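Local coordinates for putative ADP-Ribosyltransferase Scabin (Streptomyces scabiei 87.22, PDB 5EWY), which probably acts as a DNA-targeting mono-ADP-ribosyltransferase toxin, transferring ADP-ribose from NAD+ to DNA, at residues D123-W128 with R183-S188. Sequence-based numbering, arbitrary orientation.
With 5TQ (4-(8-fluoranyl-6-oxidanylidene-1,3,4,5-tetrahydrobenzo[c][1,6]naphthyridin-2-yl)butanoic acid), chain B.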
ATOM      1  N   ASP A 123      -2.933 -12.326   2.125  1.00 15.96           N
ATOM      2  CA  ASP A 123      -1.995 -13.344   2.605  1.00 15.24           C
ATOM      3  C   ASP A 123      -0.539 -13.117   2.197  1.00 15.51           C
ATOM      4  O   ASP A 123       0.302 -13.969   2.491  1.00 17.43           O
ATOM      5  CB  ASP A 123      -2.430 -14.729   2.125  1.00 14.93           C
ATOM      6  CG  ASP A 123      -3.756 -15.134   2.673  1.00 18.77           C
ATOM      7  OD1 ASP A 123      -4.122 -14.715   3.782  1.00 18.44           O
ATOM      8  OD2 ASP A 123      -4.440 -15.866   1.951  1.00 30.40           O
ATOM      9  N   LEU A 124      -0.223 -12.017   1.519  1.00 14.54           N
ATOM     10  CA  LEU A 124       1.146 -11.857   1.058  1.00 13.48           C
ATOM     11  C   LEU A 124       2.100 -11.758   2.235  1.00 14.90           C
ATOM     12  O   LEU A 124       3.296 -12.055   2.096  1.00 15.43           O
ATOM     13  CB  LEU A 124       1.257 -10.631   0.144  1.00 14.40           C
ATOM     14  CG  LEU A 124       2.604 -10.565  -0.627  1.00 15.32           C
ATOM     15  CD1 LEU A 124       2.623 -11.629  -1.674  1.00 19.68           C
ATOM     16  CD2 LEU A 124       2.719  -9.225  -1.274  1.00 16.05           C
ATOM     17  N   TYR A 125       1.616 -11.353   3.395  1.00 14.14           N
ATOM     18  CA  TYR A 125       2.453 -11.281   4.589  1.00 17.91           C
ATOM     19  C   TYR A 125       3.156 -12.601   4.867  1.00 17.47           C
ATOM     20  O   TYR A 125       4.245 -12.607   5.458  1.00 18.96           O
ATOM     21  CB  TYR A 125       1.614 -10.854   5.816  1.00 17.68           C
ATOM     22  CG  TYR A 125       0.719 -11.935   6.376  1.00 16.67           C
ATOM     23  CD1 TYR A 125       1.156 -12.806   7.358  1.00 18.80           C
ATOM     24  CD2 TYR A 125      -0.593 -12.061   5.939  1.00 16.27           C
ATOM     25  CE1 TYR A 125       0.333 -13.794   7.845  1.00 17.86           C
ATOM     26  CE2 TYR A 125      -1.420 -13.046   6.425  1.00 17.50           C
ATOM     27  CZ  TYR A 125      -0.964 -13.894   7.397  1.00 17.15           C
ATOM     28  OH  TYR A 125      -1.717 -14.923   7.900  1.00 18.36           O
ATOM     29  N   LYS A 126       2.576 -13.726   4.439  1.00 17.06           N
ATOM     30  CA  LYS A 126       3.176 -15.032   4.688  1.00 18.32           C
ATOM     31  C   LYS A 126       4.490 -15.207   3.943  1.00 19.30           C
ATOM     32  O   LYS A 126       5.268 -16.099   4.302  1.00 22.64           O
ATOM     33  CB  LYS A 126       2.197 -16.141   4.288  1.00 18.52           C
ATOM     34  CG  LYS A 126       0.898 -16.132   5.089  1.00 18.86           C
ATOM     35  CD  LYS A 126       0.001 -17.266   4.663  1.00 19.98           C
ATOM     36  CE  LYS A 126      -1.285 -17.276   5.494  1.00 22.99           C
ATOM     37  NZ  LYS A 126      -1.034 -17.777   6.861  1.00 23.19           N
ATOM     38  N   THR A 127       4.743 -14.392   2.910  1.00 19.21           N
ATOM     39  CA  THR A 127       5.988 -14.483   2.159  1.00 18.94           C
ATOM     40  C   THR A 127       7.066 -13.570   2.695  1.00 20.97           C
ATOM     41  O   THR A 127       8.214 -13.702   2.260  1.00 26.26           O
ATOM     42  CB  THR A 127       5.773 -14.140   0.676  1.00 22.02           C
ATOM     43  OG1 THR A 127       5.559 -12.730   0.494  1.00 22.75           O
ATOM     44  CG2 THR A 127       4.648 -14.928   0.082  1.00 25.62           C
ATOM     45  N   TRP A 128       6.719 -12.629   3.564  1.00 29.70           N
ATOM     46  CA  TRP A 128       7.656 -11.632   4.061  1.00 37.28           C
ATOM     47  C   TRP A 128       8.142 -12.094   5.425  1.00 53.70           C
ATOM     48  O   TRP A 128       7.428 -11.965   6.425  1.00 58.57           O
ATOM     49  CB  TRP A 128       6.976 -10.273   4.159  1.00 33.14           C
ATOM     50  CG  TRP A 128       6.702  -9.648   2.840  1.00 25.21           C
ATOM     51  CD1 TRP A 128       5.495  -9.526   2.216  1.00 25.04           C
ATOM     52  CD2 TRP A 128       7.660  -9.055   1.971  1.00 26.00           C
ATOM     53  NE1 TRP A 128       5.651  -8.891   1.006  1.00 30.09           N
ATOM     54  CE2 TRP A 128       6.972  -8.582   0.839  1.00 34.48           C
ATOM     55  CE3 TRP A 128       9.042  -8.867   2.046  1.00 30.52           C
ATOM     56  CZ2 TRP A 128       7.622  -7.948  -0.212  1.00 35.57           C
ATOM     57  CZ3 TRP A 128       9.682  -8.232   1.003  1.00 44.27           C
ATOM     58  CH2 TRP A 128       8.973  -7.773  -0.102  1.00 43.42           C
ATOM     59  N   ARG A 183       3.627 -18.115  10.511  1.00 21.62           N
ATOM     60  CA  ARG A 183       3.206 -17.184   9.456  1.00 21.80           C
ATOM     61  C   ARG A 183       1.687 -17.008   9.458  1.00 18.86           C
ATOM     62  O   ARG A 183       1.037 -17.060   8.417  1.00 21.29           O
ATOM     63  CB  ARG A 183       3.694 -17.655   8.082  1.00 25.43           C
ATOM     64  CG  ARG A 183       5.210 -17.816   7.992  1.00 27.02           C
ATOM     65  CD  ARG A 183       5.642 -18.628   6.780  1.00 31.42           C
ATOM     66  NE  ARG A 183       4.979 -19.928   6.675  1.00 31.54           N
ATOM     67  CZ  ARG A 183       5.263 -20.993   7.412  1.00 35.45           C
ATOM     68  NH1 ARG A 183       6.232 -20.954   8.325  1.00 38.84           N
ATOM     69  NH2 ARG A 183       4.572 -22.114   7.229  1.00 45.60           N
ATOM     70  N   THR A 184       1.128 -16.756  10.633  1.00 17.88           N
ATOM     71  CA  THR A 184      -0.304 -16.540  10.770  1.00 17.01           C
ATOM     72  C   THR A 184      -0.541 -15.264  11.553  1.00 20.16           C
ATOM     73  O   THR A 184       0.301 -14.813  12.317  1.00 22.73           O
ATOM     74  CB  THR A 184      -0.958 -17.716  11.503  1.00 19.76           C
ATOM     75  OG1 THR A 184      -0.364 -17.861  12.795  1.00 23.72           O
ATOM     76  CG2 THR A 184      -0.871 -18.993  10.703  1.00 21.73           C
ATOM     77  N   GLU A 185      -1.714 -14.673  11.384  1.00 17.56           N
ATOM     78  CA  GLU A 185      -2.052 -13.477  12.143  1.00 18.32           C
ATOM     79  C   GLU A 185      -2.503 -13.843  13.551  1.00 20.22           C
ATOM     80  O   GLU A 185      -3.220 -14.830  13.750  1.00 21.16           O
ATOM     81  CB  GLU A 185      -3.154 -12.671  11.446  1.00 16.11           C
ATOM     82  CG  GLU A 185      -2.711 -12.036  10.168  1.00 16.69           C
ATOM     83  CD  GLU A 185      -3.835 -11.340   9.407  1.00 17.97           C
ATOM     84  OE1 GLU A 185      -4.845 -11.994   9.044  1.00 19.52           O
ATOM     85  OE2 GLU A 185      -3.679 -10.120   9.164  1.00 17.49           O
ATOM     86  N   LYS A 186      -2.076 -13.037  14.523  1.00 19.47           N
ATOM     87  CA  LYS A 186      -2.481 -13.183  15.918  1.00 22.28           C
ATOM     88  C   LYS A 186      -3.717 -12.310  16.098  1.00 21.33           C
ATOM     89  O   LYS A 186      -3.642 -11.142  16.470  1.00 20.08           O
ATOM     90  CB  LYS A 186      -1.353 -12.800  16.857  1.00 25.61           C
ATOM     91  CG  LYS A 186      -0.095 -13.641  16.638  1.00 26.31           C
ATOM     92  CD  LYS A 186       0.938 -13.429  17.733  1.00 30.96           C
ATOM     93  CE  LYS A 186       1.522 -12.036  17.703  1.00 50.66           C
ATOM     94  NZ  LYS A 186       2.629 -11.885  18.697  1.00 63.38           N
ATOM     95  N   MET A 187      -4.871 -12.881  15.785  1.00 19.86           N
ATOM     96  CA  MET A 187      -6.064 -12.062  15.600  1.00 18.92           C
ATOM     97  C   MET A 187      -6.596 -11.461  16.893  1.00 23.28           C
ATOM     98  O   MET A 187      -7.282 -10.438  16.829  1.00 22.76           O
ATOM     99  CB  MET A 187      -7.130 -12.837  14.829  1.00 23.16           C
ATOM    100  CG  MET A 187      -6.681 -13.120  13.389  1.00 21.46           C
ATOM    101  SD  MET A 187      -8.030 -13.567  12.301  1.00 21.02           S
ATOM    102  CE  MET A 187      -8.844 -11.967  12.153  1.00 31.86           C
ATOM    103  N   SER A 188      -6.280 -12.021  18.062  1.00 20.32           N
ATOM    104  CA  SER A 188      -6.680 -11.361  19.292  1.00 22.53           C
ATOM    105  C   SER A 188      -5.802 -10.165  19.625  1.00 25.66           C
ATOM    106  O   SER A 188      -6.091  -9.445  20.588  1.00 27.61           O
ATOM    107  CB  SER A 188      -6.644 -12.340  20.460  1.00 27.94           C
ATOM    108  OG  SER A 188      -7.627 -13.339  20.307  1.00 26.12           O
TER
HETATM  109  N12 5TQ B 301       9.223  -4.055   1.209  1.00 27.46           N
HETATM  110  C13 5TQ B 301       8.886  -4.108   2.497  1.00 35.37           C
HETATM  111  C15 5TQ B 301      10.635  -3.748   0.814  1.00 29.38           C
HETATM  112  C17 5TQ B 301      11.229  -1.345   1.400  1.00 39.96           C
HETATM  113  C01 5TQ B 301       3.715  -5.680  -0.978  1.00 19.58           C
HETATM  114  C02 5TQ B 301       4.027  -5.698  -2.330  1.00 19.63           C
HETATM  115  C03 5TQ B 301       5.312  -5.399  -2.772  1.00 21.12           C
HETATM  116  C04 5TQ B 301       6.291  -5.056  -1.849  1.00 22.44           C
HETATM  117  C05 5TQ B 301       6.008  -5.050  -0.469  1.00 20.36           C
HETATM  118  C06 5TQ B 301       4.701  -5.350  -0.047  1.00 19.35           C
HETATM  119  C07 5TQ B 301       4.394  -5.363   1.378  1.00 19.41           C
HETATM  120  C08 5TQ B 301       7.007  -4.704   0.513  1.00 20.85           C
HETATM  121  C09 5TQ B 301       6.613  -4.726   1.881  1.00 23.81           C
HETATM  122  N10 5TQ B 301       5.348  -5.026   2.265  1.00 18.61           N
HETATM  123  C11 5TQ B 301       8.342  -4.380   0.234  1.00 25.78           C
HETATM  124  C14 5TQ B 301       7.613  -4.383   2.877  1.00 22.58           C
HETATM  125  C16 5TQ B 301      11.413  -2.813   1.730  1.00 39.05           C
HETATM  126  C18 5TQ B 301      10.000  -0.777   2.080  1.00 44.55           C
HETATM  127  O19 5TQ B 301       3.234  -5.642   1.781  1.00 17.62           O
HETATM  128  F20 5TQ B 301       3.081  -6.024  -3.212  1.00 21.50           F
HETATM  129  O21 5TQ B 301      10.079   0.339   2.656  1.00 32.28           O
HETATM  130  O22 5TQ B 301       8.936  -1.421   2.063  1.00 26.11           O
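Lys126 reaches across to the backbone of Arg183, its extended side chain ending in a hydrogen bond to the Arg183 carbonyl. Lys126 CB lies 4.4 Å from CB of Arg183. Lys126 CG, beside the backbone N, sits 3.6 Å above the plane of the Tyr125 ring, offset toward its rim, and meets Arg183 O at 3.5 Å. CD and CE continue straight past that same oxygen until a bend at the last torsion (chi4 -74°) turns NZ onto it. The resulting hydrogen bond, Lys126 NZ to Arg183 O, is 2.7 Å long, with a C=O...N angle of 155°. Lys126 NZ also donates to Tyr125 OH at 3.1 Å, so the ammonium bridges a phenol and a carbonyl.

The Tyr125 ring, with Lys126 CG over one face, has Thr184 CA at its edge, near the plane, while Glu185 CG comes in obliquely with an off-centre CH-pi contact 4.3 Å from the Tyr125 ring centroid. The Glu185 carboxylate, tilted 26° from the ring plane, bonds through OE2 to Tyr136 and Asn134.

The short 3-10 turn that holds Tyr125 and Lys126 rests against the start of strand 184-192, one of the two edge strands of the four-stranded antiparallel sheet, at a G1 bulge where Arg183 and Thr184 face Asp179, with Tyr125 also touching Val178 of strand 172-179. Leu124 and Trp128 turn instead to the inhibitor, so this surface contact joins the pocket-lining loop between strands 115-119 and 133-137 to that sheet edge.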